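Local coordinates for SYE1 (Shewanella oneidensis, PDB 4AWT), which binds FMN and probably acts as an NAD(P)H-dependent flavin oxidoreductase of the Old Yellow Enzyme-like family, reducing carbon-carbon double bonds, at residues P24-R29 and Q100-G105; V272-A277 and T348-G353; I319-P324 and P329-R334. The protein carries 1 engineered substitution. All coordinates share one frame; numbering follows the deposited sequence.

Contact 1 (P24-R29 and Q100-G105); sequences PLTRSR and QLWHVG. Engineered in segment 24-29: Leu25 (natural residue Met). With FMN (flavin mononucleotide), chain B; BOG (octyl beta-D-glucopyranoside), chain D.
Pro24 packs against the amide of Gln100, the two side chains crossing at about a right angle. In one conformer, Pro24 CG lies 3.4 Å from Gln100 NE2, and Pro24 CB is 3.3 Å from N3 of the flavin. Thr26 OG1 sits 3.5 Å from Trp102 CH2, oblique to the ring. In this TIM barrel, 24-29 follows strand 20-22 and 100-105 starts as the last residues of strand 96-102; such C-terminal strand ends carry the FMN pocket. No hydrogen bond joins the segments directly; the polar links run through FMN. Gln100 is extended, with CG anti to the backbone N (chi1 -173°), and its amide meets the pyrimidine with both ends. FMN N3 donates to Gln100 OE1 at 2.9 Å, and Gln100 NE2 donates to FMN O2 at 2.8 Å. Glu179 also takes a bond from Gln100 NE2 and helps fix the amide's rotation. Thr26 OG1 donates to FMN O4 at 2.7 Å. The ribityl hydroxyl FMN O2' donates to Pro24 O at 2.7 Å.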
loop_
_atom_site.group_PDB
_atom_site.type_symbol
_atom_site.label_atom_id
_atom_site.label_comp_id
_atom_site.label_asym_id
_atom_site.label_seq_id
_atom_site.Cartn_x
_atom_site.Cartn_y
_atom_site.Cartn_z
ATOM N N PRO A 24 2.782 3.023 -2.962
ATOM C CA PRO A 24 3.684 2.128 -2.234
ATOM C C PRO A 24 4.460 1.239 -3.179
ATOM O O PRO A 24 3.894 0.572 -4.040
ATOM C CB PRO A 24 2.733 1.293 -1.380
ATOM C CG PRO A 24 1.620 2.217 -1.114
ATOM C CD PRO A 24 1.410 2.872 -2.482
ATOM N N LEU A 25 5.796 1.162 -2.968
ATOM C CA LEU A 25 6.664 0.341 -3.797
ATOM C C LEU A 25 7.698 -0.330 -2.910
ATOM O O LEU A 25 8.740 0.259 -2.580
ATOM C CB LEU A 25 7.359 1.174 -4.890
ATOM C CG LEU A 25 6.415 1.873 -5.865
ATOM C CD1 LEU A 25 7.118 3.075 -6.486
ATOM C CD2 LEU A 25 5.910 0.896 -6.936
ATOM N N THR A 26 7.456 -1.561 -2.531
ATOM C CA THR A 26 8.430 -2.386 -1.798
ATOM C C THR A 26 9.725 -2.447 -2.568
ATOM O O THR A 26 9.748 -2.875 -3.725
ATOM C CB THR A 26 7.858 -3.805 -1.638
ATOM O OG1 THR A 26 6.772 -3.805 -0.703
ATOM C CG2 THR A 26 8.868 -4.808 -1.143
ATOM N N ARG A 27 10.811 -2.081 -1.891
ATOM C CA ARG A 27 12.156 -2.135 -2.468
ATOM C C ARG A 27 13.070 -3.092 -1.707
ATOM O O ARG A 27 14.193 -3.373 -2.179
ATOM C CB ARG A 27 12.796 -0.764 -2.604
ATOM C CG ARG A 27 11.927 0.266 -3.304
ATOM C CD ARG A 27 11.404 -0.180 -4.684
ATOM N NE ARG A 27 12.521 -0.526 -5.580
ATOM C CZ ARG A 27 13.273 0.358 -6.217
ATOM N NH1 ARG A 27 12.970 1.631 -6.218
ATOM N NH2 ARG A 27 14.330 -0.076 -6.915
ATOM N N SER A 28 12.663 -3.561 -0.543
ATOM C CA SER A 28 13.433 -4.541 0.206
ATOM C C SER A 28 14.891 -4.089 0.404
ATOM O O SER A 28 15.822 -4.862 0.171
ATOM C CB SER A 28 13.301 -5.924 -0.390
ATOM O OG SER A 28 11.980 -6.386 -0.224
ATOM N N ARG A 29 15.046 -2.861 0.873
ATOM C CA ARG A 29 16.337 -2.233 1.124
ATOM C C ARG A 29 16.593 -2.038 2.602
ATOM O O ARG A 29 17.591 -1.394 2.963
ATOM C CB ARG A 29 16.467 -0.885 0.386
ATOM C CG ARG A 29 16.315 -0.902 -1.134
ATOM C CD ARG A 29 17.330 -1.807 -1.742
ATOM N NE ARG A 29 17.806 -1.428 -3.124
ATOM C CZ ARG A 29 17.209 -1.740 -4.260
ATOM N NH1 ARG A 29 15.995 -2.249 -4.284
ATOM N NH2 ARG A 29 17.837 -1.486 -5.397
ATOM N N GLN A 100 2.458 3.178 4.674
ATOM C CA GLN A 100 1.541 2.087 4.352
ATOM C C GLN A 100 1.699 0.963 5.374
ATOM O O GLN A 100 2.659 0.216 5.361
ATOM C CB GLN A 100 1.724 1.540 2.946
ATOM C CG GLN A 100 0.604 0.539 2.681
ATOM C CD GLN A 100 0.755 -0.224 1.414
ATOM O OE1 GLN A 100 1.736 -0.968 1.222
ATOM N NE2 GLN A 100 -0.233 -0.123 0.534
ATOM N N LEU A 101 0.714 0.841 6.282
ATOM C CA LEU A 101 0.763 -0.181 7.326
ATOM C C LEU A 101 0.375 -1.527 6.740
ATOM O O LEU A 101 -0.706 -1.673 6.158
ATOM C CB LEU A 101 -0.170 0.194 8.461
ATOM C CG LEU A 101 0.034 1.566 9.072
ATOM C CD1 LEU A 101 -0.916 1.746 10.258
ATOM C CD2 LEU A 101 1.473 1.801 9.498
ATOM N N TRP A 102 1.251 -2.516 6.935
ATOM C CA TRP A 102 1.153 -3.782 6.219
ATOM C C TRP A 102 1.003 -4.971 7.175
ATOM O O TRP A 102 1.799 -5.140 8.102
ATOM C CB TRP A 102 2.402 -4.014 5.376
ATOM C CG TRP A 102 2.233 -4.851 4.156
ATOM C CD1 TRP A 102 1.115 -5.383 3.589
ATOM C CD2 TRP A 102 3.319 -5.181 3.289
ATOM N NE1 TRP A 102 1.444 -6.017 2.413
ATOM C CE2 TRP A 102 2.778 -5.885 2.201
ATOM C CE3 TRP A 102 4.692 -4.910 3.319
ATOM C CZ2 TRP A 102 3.585 -6.316 1.145
ATOM C CZ3 TRP A 102 5.460 -5.337 2.256
ATOM C CH2 TRP A 102 4.925 -6.012 1.221
ATOM N N HIS A 103 0.055 -5.844 6.849
ATOM C CA HIS A 103 0.038 -7.221 7.352
ATOM C C HIS A 103 -0.296 -8.091 6.157
ATOM O O HIS A 103 -1.354 -7.954 5.544
ATOM C CB HIS A 103 -0.960 -7.447 8.486
ATOM C CG HIS A 103 -0.740 -8.744 9.220
ATOM N ND1 HIS A 103 -0.593 -9.915 8.621
ATOM C CD2 HIS A 103 -0.593 -8.911 10.555
ATOM C CE1 HIS A 103 -0.393 -10.825 9.549
ATOM N NE2 HIS A 103 -0.388 -10.251 10.745
ATOM N N VAL A 104 0.631 -8.987 5.812
ATOM C CA VAL A 104 0.487 -9.814 4.636
ATOM C C VAL A 104 -0.401 -11.030 4.816
ATOM O O VAL A 104 -0.763 -11.679 3.819
ATOM C CB VAL A 104 1.858 -10.279 4.123
ATOM C CG1 VAL A 104 2.736 -9.087 3.762
ATOM C CG2 VAL A 104 2.522 -11.225 5.131
ATOM N N GLY A 105 -0.737 -11.410 6.018
ATOM C CA GLY A 105 -1.503 -12.608 6.291
ATOM C C GLY A 105 -0.803 -13.788 5.725
ATOM O O GLY A 105 0.378 -14.056 5.989
HETATM N N1 FMN B . 1.582 -1.955 -3.634
HETATM C C2 FMN B . 1.336 -1.791 -2.339
HETATM O O2 FMN B . 0.193 -1.478 -1.913
HETATM N N3 FMN B . 2.352 -1.961 -1.410
HETATM C C4 FMN B . 3.647 -2.302 -1.763
HETATM O O4 FMN B . 4.530 -2.332 -0.866
HETATM C C4A FMN B . 3.860 -2.579 -3.111
HETATM N N5 FMN B . 5.107 -3.022 -3.551
HETATM C C5A FMN B . 5.399 -2.875 -4.934
HETATM C C6 FMN B . 6.686 -3.040 -5.381
HETATM C C7 FMN B . 7.030 -2.876 -6.744
HETATM C C7M FMN B . 8.486 -2.952 -7.135
HETATM C C8 FMN B . 6.034 -2.598 -7.630
HETATM C C8M FMN B . 6.317 -2.374 -9.102
HETATM C C9 FMN B . 4.705 -2.439 -7.185
HETATM C C9A FMN B . 4.374 -2.564 -5.834
HETATM N N10 FMN B . 3.058 -2.346 -5.376
HETATM C C10 FMN B . 2.819 -2.290 -4.016
HETATM C "C1'" FMN B . 2.017 -1.962 -6.335
HETATM C "C2'" FMN B . 2.118 -0.496 -6.793
HETATM O "O2'" FMN B . 1.783 0.386 -5.735
HETATM C "C3'" FMN B . 1.169 -0.176 -7.932
HETATM O "O3'" FMN B . -0.190 -0.256 -7.531
HETATM C "C4'" FMN B . 1.365 -1.029 -9.199
HETATM O "O4'" FMN B . 2.737 -1.161 -9.537
HETATM C "C5'" FMN B . 0.531 -0.535 -10.365
HETATM O "O5'" FMN B . 0.913 0.794 -10.759
HETATM P P FMN B . 1.898 0.999 -12.022
HETATM O O1P FMN B . 3.241 0.447 -11.611
HETATM O O2P FMN B . 1.303 0.241 -13.188
HETATM O O3P FMN B . 1.906 2.496 -12.206
HETATM C C1 BOG D . 5.635 -8.274 -5.045
HETATM O O1 BOG D . 6.485 -8.568 -6.119
HETATM C C2 BOG D . 6.183 -7.199 -4.160
HETATM O O2 BOG D . 7.371 -7.609 -3.517
HETATM C C3 BOG D . 5.204 -6.796 -3.046
HETATM O O3 BOG D . 5.653 -5.642 -2.393
HETATM C C4 BOG D . 3.869 -6.429 -3.710
HETATM O O4 BOG D . 2.946 -6.139 -2.715
HETATM C C5 BOG D . 3.364 -7.530 -4.635
HETATM O O5 BOG D . 4.382 -7.743 -5.593
HETATM C C6 BOG D . 2.076 -7.148 -5.320
HETATM O O6 BOG D . 1.686 -8.289 -6.065
HETATM C "C1'" BOG D . 6.353 -9.869 -6.639
HETATM C "C2'" BOG D . 7.393 -10.257 -7.686
HETATM C "C3'" BOG D . 7.610 -9.223 -8.748
HETATM C "C4'" BOG D . 8.307 -9.576 -10.058
HETATM C "C5'" BOG D . 9.551 -8.691 -10.174
HETATM C "C6'" BOG D . 10.823 -9.529 -10.029
HETATM C "C7'" BOG D . 12.064 -8.623 -10.118
HETATM C "C8'" BOG D . 13.216 -9.530 -10.533
#

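Contact 2 (V272-A277 and T348-G353); sequences VDWDDA and TLFGGG. With BOG (octyl beta-D-glucopyranoside), chain D; FMN (flavin mononucleotide), chain B.
Trp274 and Phe350 both have CG anti to their own carbonyl carbon (chi1 -65° and -53°), and this brings the rims of their rings together. Trp274 CZ2 and Phe350 CZ are 4.1 Å apart, each near the plane of the other ring, so they meet edge to edge. Leu349 CD1 comes to the same indole edge, 4.0 Å from Trp274 CH2. C3' of the octyl glucoside lies over one face of the indole, toward the rim, and FMN C9 toward the rim of the other. Trp274 NE1 donates to the detergent's O5 at 2.8 Å (166°), and detergent O6 donates to Asp273 OD2 at 2.6 Å in one conformer. Trp274, Leu349 and Phe350 belong to the FMN pocket and border the flavin's dimethylbenzene end, with FMN C8M 3.5 Å from Trp274 CH2. The type II' turn from Asp273 to Asp276 lies in the loop between strand 266-270 and helix 282-291; this meets the loop that follows helix 331-337, where Leu349 also touches Ile326 of helix 323-327.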
loop_
_atom_site.group_PDB
_atom_site.type_symbol
_atom_site.label_atom_id
_atom_site.label_comp_id
_atom_site.label_asym_id
_atom_site.label_seq_id
_atom_site.Cartn_x
_atom_site.Cartn_y
_atom_site.Cartn_z
ATOM N N VAL A 272 -4.338 -2.168 -11.092
ATOM C CA VAL A 272 -3.485 -3.162 -11.742
ATOM C C VAL A 272 -2.524 -3.676 -10.704
ATOM O O VAL A 272 -2.034 -2.871 -9.888
ATOM C CB VAL A 272 -2.703 -2.544 -12.912
ATOM C CG1 VAL A 272 -1.727 -3.551 -13.519
ATOM C CG2 VAL A 272 -3.635 -1.976 -13.969
ATOM N N ASP A 273 -2.225 -4.971 -10.731
ATOM C CA ASP A 273 -1.116 -5.460 -9.935
ATOM C C ASP A 273 -0.259 -6.303 -10.876
ATOM O O ASP A 273 -0.672 -7.314 -11.437
ATOM C CB ASP A 273 -1.595 -6.251 -8.730
ATOM C CG ASP A 273 -0.596 -6.354 -7.620
ATOM O OD1 ASP A 273 0.120 -5.377 -7.355
ATOM O OD2 ASP A 273 -0.578 -7.437 -6.962
ATOM N N TRP A 274 0.925 -5.751 -11.148
ATOM C CA TRP A 274 1.876 -6.309 -12.119
ATOM C C TRP A 274 1.219 -6.360 -13.500
ATOM O O TRP A 274 0.988 -5.297 -14.098
ATOM C CB TRP A 274 2.470 -7.603 -11.644
ATOM C CG TRP A 274 3.300 -7.378 -10.429
ATOM C CD1 TRP A 274 2.964 -7.659 -9.149
ATOM C CD2 TRP A 274 4.587 -6.787 -10.394
ATOM N NE1 TRP A 274 3.975 -7.296 -8.315
ATOM C CE2 TRP A 274 4.981 -6.763 -9.044
ATOM C CE3 TRP A 274 5.467 -6.276 -11.333
ATOM C CZ2 TRP A 274 6.206 -6.258 -8.624
ATOM C CZ3 TRP A 274 6.701 -5.784 -10.879
ATOM C CH2 TRP A 274 7.027 -5.791 -9.545
ATOM N N ASP A 275 0.966 -7.576 -14.011
ATOM C CA ASP A 275 0.347 -7.849 -15.302
ATOM C C ASP A 275 -1.151 -8.121 -15.169
ATOM O O ASP A 275 -1.819 -8.398 -16.193
ATOM C CB ASP A 275 1.000 -9.066 -15.990
ATOM C CG ASP A 275 1.158 -10.317 -15.142
ATOM O OD1 ASP A 275 1.037 -10.285 -13.877
ATOM O OD2 ASP A 275 1.455 -11.373 -15.807
ATOM N N ASP A 276 -1.701 -8.126 -13.977
ATOM C CA ASP A 276 -3.117 -8.393 -13.712
ATOM C C ASP A 276 -3.863 -7.073 -13.836
ATOM O O ASP A 276 -3.829 -6.254 -12.904
ATOM C CB ASP A 276 -3.297 -9.025 -12.356
ATOM C CG ASP A 276 -4.705 -9.391 -11.965
ATOM O OD1 ASP A 276 -5.639 -9.287 -12.806
ATOM O OD2 ASP A 276 -4.854 -9.768 -10.792
ATOM N N ALA A 277 -4.428 -6.842 -15.004
ATOM C CA ALA A 277 -5.031 -5.571 -15.398
ATOM C C ALA A 277 -6.463 -5.818 -15.860
ATOM O O ALA A 277 -6.787 -5.713 -17.030
ATOM C CB ALA A 277 -4.188 -4.873 -16.463
ATOM N N THR A 348 16.802 -5.032 -10.116
ATOM C CA THR A 348 17.187 -4.227 -8.965
ATOM C C THR A 348 15.988 -3.654 -8.253
ATOM O O THR A 348 16.099 -2.743 -7.401
ATOM C CB THR A 348 18.204 -3.149 -9.351
ATOM O OG1 THR A 348 17.620 -2.375 -10.391
ATOM C CG2 THR A 348 19.507 -3.767 -9.824
ATOM N N LEU A 349 14.794 -4.193 -8.497
ATOM C CA LEU A 349 13.607 -3.777 -7.748
ATOM C C LEU A 349 13.761 -4.080 -6.255
ATOM O O LEU A 349 13.360 -3.265 -5.435
ATOM C CB LEU A 349 12.356 -4.396 -8.294
ATOM C CG LEU A 349 11.915 -3.814 -9.642
ATOM C CD1 LEU A 349 10.755 -4.584 -10.180
ATOM C CD2 LEU A 349 11.537 -2.352 -9.523
ATOM N N PHE A 350 14.255 -5.272 -5.923
ATOM C CA PHE A 350 14.212 -5.805 -4.591
ATOM C C PHE A 350 15.602 -6.176 -4.106
ATOM O O PHE A 350 16.313 -6.934 -4.781
ATOM C CB PHE A 350 13.329 -7.073 -4.511
ATOM C CG PHE A 350 11.964 -6.868 -5.073
ATOM C CD1 PHE A 350 11.081 -5.973 -4.508
ATOM C CD2 PHE A 350 11.570 -7.562 -6.177
ATOM C CE1 PHE A 350 9.823 -5.797 -5.012
ATOM C CE2 PHE A 350 10.326 -7.388 -6.704
ATOM C CZ PHE A 350 9.461 -6.511 -6.122
ATOM N N GLY A 351 15.954 -5.743 -2.910
ATOM C CA GLY A 351 17.250 -6.118 -2.330
ATOM C C GLY A 351 18.379 -5.277 -2.909
ATOM O O GLY A 351 18.200 -4.407 -3.735
ATOM N N GLY A 352 19.566 -5.580 -2.457
ATOM C CA GLY A 352 20.726 -4.805 -2.883
ATOM C C GLY A 352 20.829 -3.482 -2.189
ATOM O O GLY A 352 20.369 -3.257 -1.037
ATOM N N GLY A 353 21.424 -2.537 -2.845
ATOM C CA GLY A 353 21.778 -1.246 -2.291
ATOM C C GLY A 353 21.314 -0.115 -3.176
ATOM O O GLY A 353 20.215 -0.114 -3.724
HETATM C C1 BOG D . 5.635 -8.274 -5.045
HETATM O O1 BOG D . 6.485 -8.568 -6.119
HETATM C C2 BOG D . 6.183 -7.199 -4.160
HETATM O O2 BOG D . 7.371 -7.609 -3.517
HETATM C C3 BOG D . 5.204 -6.796 -3.046
HETATM O O3 BOG D . 5.653 -5.642 -2.393
HETATM C C4 BOG D . 3.869 -6.429 -3.710
HETATM O O4 BOG D . 2.946 -6.139 -2.715
HETATM C C5 BOG D . 3.364 -7.530 -4.635
HETATM O O5 BOG D . 4.382 -7.743 -5.593
HETATM C C6 BOG D . 2.076 -7.148 -5.320
HETATM O O6 BOG D . 1.686 -8.289 -6.065
HETATM C "C1'" BOG D . 6.353 -9.869 -6.639
HETATM C "C2'" BOG D . 7.393 -10.257 -7.686
HETATM C "C3'" BOG D . 7.610 -9.223 -8.748
HETATM C "C4'" BOG D . 8.307 -9.576 -10.058
HETATM C "C5'" BOG D . 9.551 -8.691 -10.174
HETATM C "C6'" BOG D . 10.823 -9.529 -10.029
HETATM C "C7'" BOG D . 12.064 -8.623 -10.118
HETATM C "C8'" BOG D . 13.216 -9.530 -10.533
HETATM N N1 FMN B . 1.582 -1.955 -3.634
HETATM C C2 FMN B . 1.336 -1.791 -2.339
HETATM O O2 FMN B . 0.193 -1.478 -1.913
HETATM N N3 FMN B . 2.352 -1.961 -1.410
HETATM C C4 FMN B . 3.647 -2.302 -1.763
HETATM O O4 FMN B . 4.530 -2.332 -0.866
HETATM C C4A FMN B . 3.860 -2.579 -3.111
HETATM N N5 FMN B . 5.107 -3.022 -3.551
HETATM C C5A FMN B . 5.399 -2.875 -4.934
HETATM C C6 FMN B . 6.686 -3.040 -5.381
HETATM C C7 FMN B . 7.030 -2.876 -6.744
HETATM C C7M FMN B . 8.486 -2.952 -7.135
HETATM C C8 FMN B . 6.034 -2.598 -7.630
HETATM C C8M FMN B . 6.317 -2.374 -9.102
HETATM C C9 FMN B . 4.705 -2.439 -7.185
HETATM C C9A FMN B . 4.374 -2.564 -5.834
HETATM N N10 FMN B . 3.058 -2.346 -5.376
HETATM C C10 FMN B . 2.819 -2.290 -4.016
HETATM C "C1'" FMN B . 2.017 -1.962 -6.335
HETATM C "C2'" FMN B . 2.118 -0.496 -6.793
HETATM O "O2'" FMN B . 1.783 0.386 -5.735
HETATM C "C3'" FMN B . 1.169 -0.176 -7.932
HETATM O "O3'" FMN B . -0.190 -0.256 -7.531
HETATM C "C4'" FMN B . 1.365 -1.029 -9.199
HETATM O "O4'" FMN B . 2.737 -1.161 -9.537
HETATM C "C5'" FMN B . 0.531 -0.535 -10.365
HETATM O "O5'" FMN B . 0.913 0.794 -10.759
HETATM P P FMN B . 1.898 0.999 -12.022
HETATM O O1P FMN B . 3.241 0.447 -11.611
HETATM O O2P FMN B . 1.303 0.241 -13.188
HETATM O O3P FMN B . 1.906 2.496 -12.206
#

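Contact 3 (I319-P324 and P329-R334); sequences IGFGRP and PDLPER. With FMN (flavin mononucleotide), chain B; SO4 (sulfate ion), chain C.
FMN O1P is gripped twice by Arg323, by its backbone N at 2.8 Å and by its NE at 2.9 Å. This is the phosphate site of a TIM barrel: the chain leaves the eighth strand, 318-320, and enters helix 323-327 at the phosphate. Gly322 N donates to FMN O3P at 2.8 Å. The Arg323 chain bends at chi3 (-76°), which turns the guanidinium edge to the phosphorus. NH2 then donates to FMN O2P, and NH1 donates to O1 of a sulfate ion, itself probably from the crystallisation liquor. Trp274 O is a further acceptor for NH2. A leucine in place of Arg323 would probably leave FMN O2P without its guanidinium mate, strip O1P of the NE bond and leave the phosphate less well neutralised. Behind the phosphate loop the two segments pack through apolar groups alone. Leu331, at the start of helix 331-337, has CG anti to the backbone N (chi1 -179°) and sends its two methyls to different partners. Phe321 and Leu331 cross at about a right angle, and Pro324 receives the other branch. Within 329-334, a salt bridge joins Arg334 to Asp330: NE at 2.8 Å and, at longer range, NH2 grip OD1 side-on. Leu331 CD2 rests 3.4 Å from Phe321 CB, and Leu331 CD1 lies 3.9 Å from Pro324 CB.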
loop_
_atom_site.group_PDB
_atom_site.type_symbol
_atom_site.label_atom_id
_atom_site.label_comp_id
_atom_site.label_asym_id
_atom_site.label_seq_id
_atom_site.Cartn_x
_atom_site.Cartn_y
_atom_site.Cartn_z
ATOM N N ILE A 319 -3.726 10.422 -9.045
ATOM C CA ILE A 319 -3.295 9.259 -9.780
ATOM C C ILE A 319 -1.886 8.885 -9.322
ATOM O O ILE A 319 -0.994 9.728 -9.296
ATOM C CB ILE A 319 -3.341 9.485 -11.304
ATOM C CG1 ILE A 319 -4.754 9.780 -11.776
ATOM C CG2 ILE A 319 -2.724 8.301 -12.043
ATOM C CD1 ILE A 319 -5.712 8.608 -11.715
ATOM N N GLY A 320 -1.718 7.597 -8.985
ATOM C CA GLY A 320 -0.424 7.084 -8.670
ATOM C C GLY A 320 0.237 6.448 -9.881
ATOM O O GLY A 320 -0.413 5.830 -10.715
ATOM N N PHE A 321 1.571 6.586 -9.915
ATOM C CA PHE A 321 2.428 6.005 -10.952
ATOM C C PHE A 321 3.486 5.204 -10.237
ATOM O O PHE A 321 4.303 5.797 -9.506
ATOM C CB PHE A 321 3.092 7.086 -11.806
ATOM C CG PHE A 321 2.117 8.014 -12.484
ATOM C CD1 PHE A 321 1.576 9.087 -11.814
ATOM C CD2 PHE A 321 1.734 7.817 -13.792
ATOM C CE1 PHE A 321 0.696 9.951 -12.413
ATOM C CE2 PHE A 321 0.854 8.695 -14.397
ATOM C CZ PHE A 321 0.362 9.773 -13.710
ATOM N N GLY A 322 3.449 3.877 -10.347
ATOM C CA GLY A 322 4.345 3.030 -9.590
ATOM C C GLY A 322 5.658 2.810 -10.307
ATOM O O GLY A 322 6.663 3.450 -10.043
ATOM N N ARG A 323 5.616 1.892 -11.282
ATOM C CA ARG A 323 6.832 1.573 -12.056
ATOM C C ARG A 323 7.482 2.806 -12.625
ATOM O O ARG A 323 8.721 2.920 -12.541
ATOM C CB ARG A 323 6.529 0.449 -13.047
ATOM C CG ARG A 323 6.404 -0.870 -12.302
ATOM C CD ARG A 323 5.710 -1.977 -13.068
ATOM N NE ARG A 323 4.279 -1.774 -13.103
ATOM C CZ ARG A 323 3.436 -2.689 -13.533
ATOM N NH1 ARG A 323 3.912 -3.860 -13.980
ATOM N NH2 ARG A 323 2.113 -2.465 -13.498
ATOM N N PRO A 324 6.757 3.781 -13.186
ATOM C CA PRO A 324 7.467 4.951 -13.714
ATOM C C PRO A 324 8.210 5.749 -12.647
ATOM O O PRO A 324 9.229 6.353 -12.943
ATOM C CB PRO A 324 6.354 5.789 -14.353
ATOM C CG PRO A 324 5.327 4.733 -14.781
ATOM C CD PRO A 324 5.334 3.751 -13.616
ATOM N N PRO A 329 12.936 9.816 -11.049
ATOM C CA PRO A 329 12.741 10.522 -9.786
ATOM C C PRO A 329 11.957 11.810 -9.955
ATOM O O PRO A 329 11.219 12.232 -9.072
ATOM C CB PRO A 329 14.164 10.750 -9.271
ATOM C CG PRO A 329 15.031 10.712 -10.517
ATOM C CD PRO A 329 14.373 9.654 -11.379
ATOM N N ASP A 330 12.154 12.442 -11.128
ATOM C CA ASP A 330 11.504 13.643 -11.572
ATOM C C ASP A 330 10.329 13.331 -12.465
ATOM O O ASP A 330 10.025 14.062 -13.430
ATOM C CB ASP A 330 12.486 14.570 -12.292
ATOM C CG ASP A 330 13.150 13.954 -13.482
ATOM O OD1 ASP A 330 13.151 12.703 -13.639
ATOM O OD2 ASP A 330 13.707 14.738 -14.280
ATOM N N LEU A 331 9.569 12.264 -12.161
ATOM C CA LEU A 331 8.439 11.901 -12.982
ATOM C C LEU A 331 7.490 13.045 -13.201
ATOM O O LEU A 331 7.054 13.261 -14.351
ATOM C CB LEU A 331 7.711 10.679 -12.385
ATOM C CG LEU A 331 6.527 10.222 -13.221
ATOM C CD1 LEU A 331 6.925 9.672 -14.561
ATOM C CD2 LEU A 331 5.728 9.190 -12.440
ATOM N N PRO A 332 7.111 13.838 -12.193
ATOM C CA PRO A 332 6.152 14.935 -12.456
ATOM C C PRO A 332 6.661 15.877 -13.561
ATOM O O PRO A 332 5.887 16.195 -14.490
ATOM C CB PRO A 332 5.974 15.591 -11.108
ATOM C CG PRO A 332 6.233 14.457 -10.107
ATOM C CD PRO A 332 7.389 13.707 -10.748
ATOM N N GLU A 333 7.882 16.317 -13.480
ATOM C CA GLU A 333 8.416 17.214 -14.521
ATOM C C GLU A 333 8.369 16.584 -15.867
ATOM O O GLU A 333 8.081 17.225 -16.875
ATOM C CB GLU A 333 9.829 17.650 -14.151
ATOM C CG GLU A 333 10.415 18.694 -15.051
ATOM C CD GLU A 333 9.922 20.086 -14.799
ATOM O OE1 GLU A 333 9.027 20.306 -13.940
ATOM O OE2 GLU A 333 10.320 21.000 -15.525
ATOM N N ARG A 334 8.694 15.285 -15.956
ATOM C CA ARG A 334 8.662 14.606 -17.224
ATOM C C ARG A 334 7.250 14.513 -17.769
ATOM O O ARG A 334 7.030 14.745 -18.974
ATOM C CB ARG A 334 9.281 13.208 -17.139
ATOM C CG ARG A 334 10.711 13.194 -16.709
ATOM C CD ARG A 334 11.341 11.841 -16.914
ATOM N NE ARG A 334 12.611 11.734 -16.258
ATOM C CZ ARG A 334 13.671 11.042 -16.684
ATOM N NH1 ARG A 334 13.724 10.514 -17.900
ATOM N NH2 ARG A 334 14.692 10.928 -15.885
HETATM N N1 FMN B . 1.582 -1.955 -3.634
HETATM C C2 FMN B . 1.336 -1.791 -2.339
HETATM O O2 FMN B . 0.193 -1.478 -1.913
HETATM N N3 FMN B . 2.352 -1.961 -1.410
HETATM C C4 FMN B . 3.647 -2.302 -1.763
HETATM O O4 FMN B . 4.530 -2.332 -0.866
HETATM C C4A FMN B . 3.860 -2.579 -3.111
HETATM N N5 FMN B . 5.107 -3.022 -3.551
HETATM C C5A FMN B . 5.399 -2.875 -4.934
HETATM C C6 FMN B . 6.686 -3.040 -5.381
HETATM C C7 FMN B . 7.030 -2.876 -6.744
HETATM C C7M FMN B . 8.486 -2.952 -7.135
HETATM C C8 FMN B . 6.034 -2.598 -7.630
HETATM C C8M FMN B . 6.317 -2.374 -9.102
HETATM C C9 FMN B . 4.705 -2.439 -7.185
HETATM C C9A FMN B . 4.374 -2.564 -5.834
HETATM N N10 FMN B . 3.058 -2.346 -5.376
HETATM C C10 FMN B . 2.819 -2.290 -4.016
HETATM C "C1'" FMN B . 2.017 -1.962 -6.335
HETATM C "C2'" FMN B . 2.118 -0.496 -6.793
HETATM O "O2'" FMN B . 1.783 0.386 -5.735
HETATM C "C3'" FMN B . 1.169 -0.176 -7.932
HETATM O "O3'" FMN B . -0.190 -0.256 -7.531
HETATM C "C4'" FMN B . 1.365 -1.029 -9.199
HETATM O "O4'" FMN B . 2.737 -1.161 -9.537
HETATM C "C5'" FMN B . 0.531 -0.535 -10.365
HETATM O "O5'" FMN B . 0.913 0.794 -10.759
HETATM P P FMN B . 1.898 0.999 -12.022
HETATM O O1P FMN B . 3.241 0.447 -11.611
HETATM O O2P FMN B . 1.303 0.241 -13.188
HETATM O O3P FMN B . 1.906 2.496 -12.206
HETATM S S SO4 C . 6.766 -4.015 -16.339
HETATM O O1 SO4 C . 6.520 -4.616 -14.943
HETATM O O2 SO4 C . 5.780 -4.522 -17.231
HETATM O O3 SO4 C . 6.299 -2.522 -16.286
HETATM O O4 SO4 C . 8.144 -3.902 -16.719
#

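All three contacts touch the same FMN: contact 1 mainly at the pyrimidine and ribityl chain, contact 2 mainly at the dimethylbenzene end, contact 3 mainly at the phosphate. The centres of contacts 1 and 2 lie about 12 Å apart, and both touch the octyl glucoside. Their loops are tied directly: Arg29 NE to Gly353 O is 2.8 Å and Arg27 NE to Leu349 O is 2.9 Å, both probable hydrogen bonds. Contact 3 is nested in the chain loop closed by contact 2, with about 15 Å between centres; Trp274 O to Arg323 NH2, 3.1 Å, is a probable hydrogen bond. Contacts 1 and 3 have centres about 19 Å apart, yet engineered Leu25 CD1 packs 3.6 Å from Gly322 O.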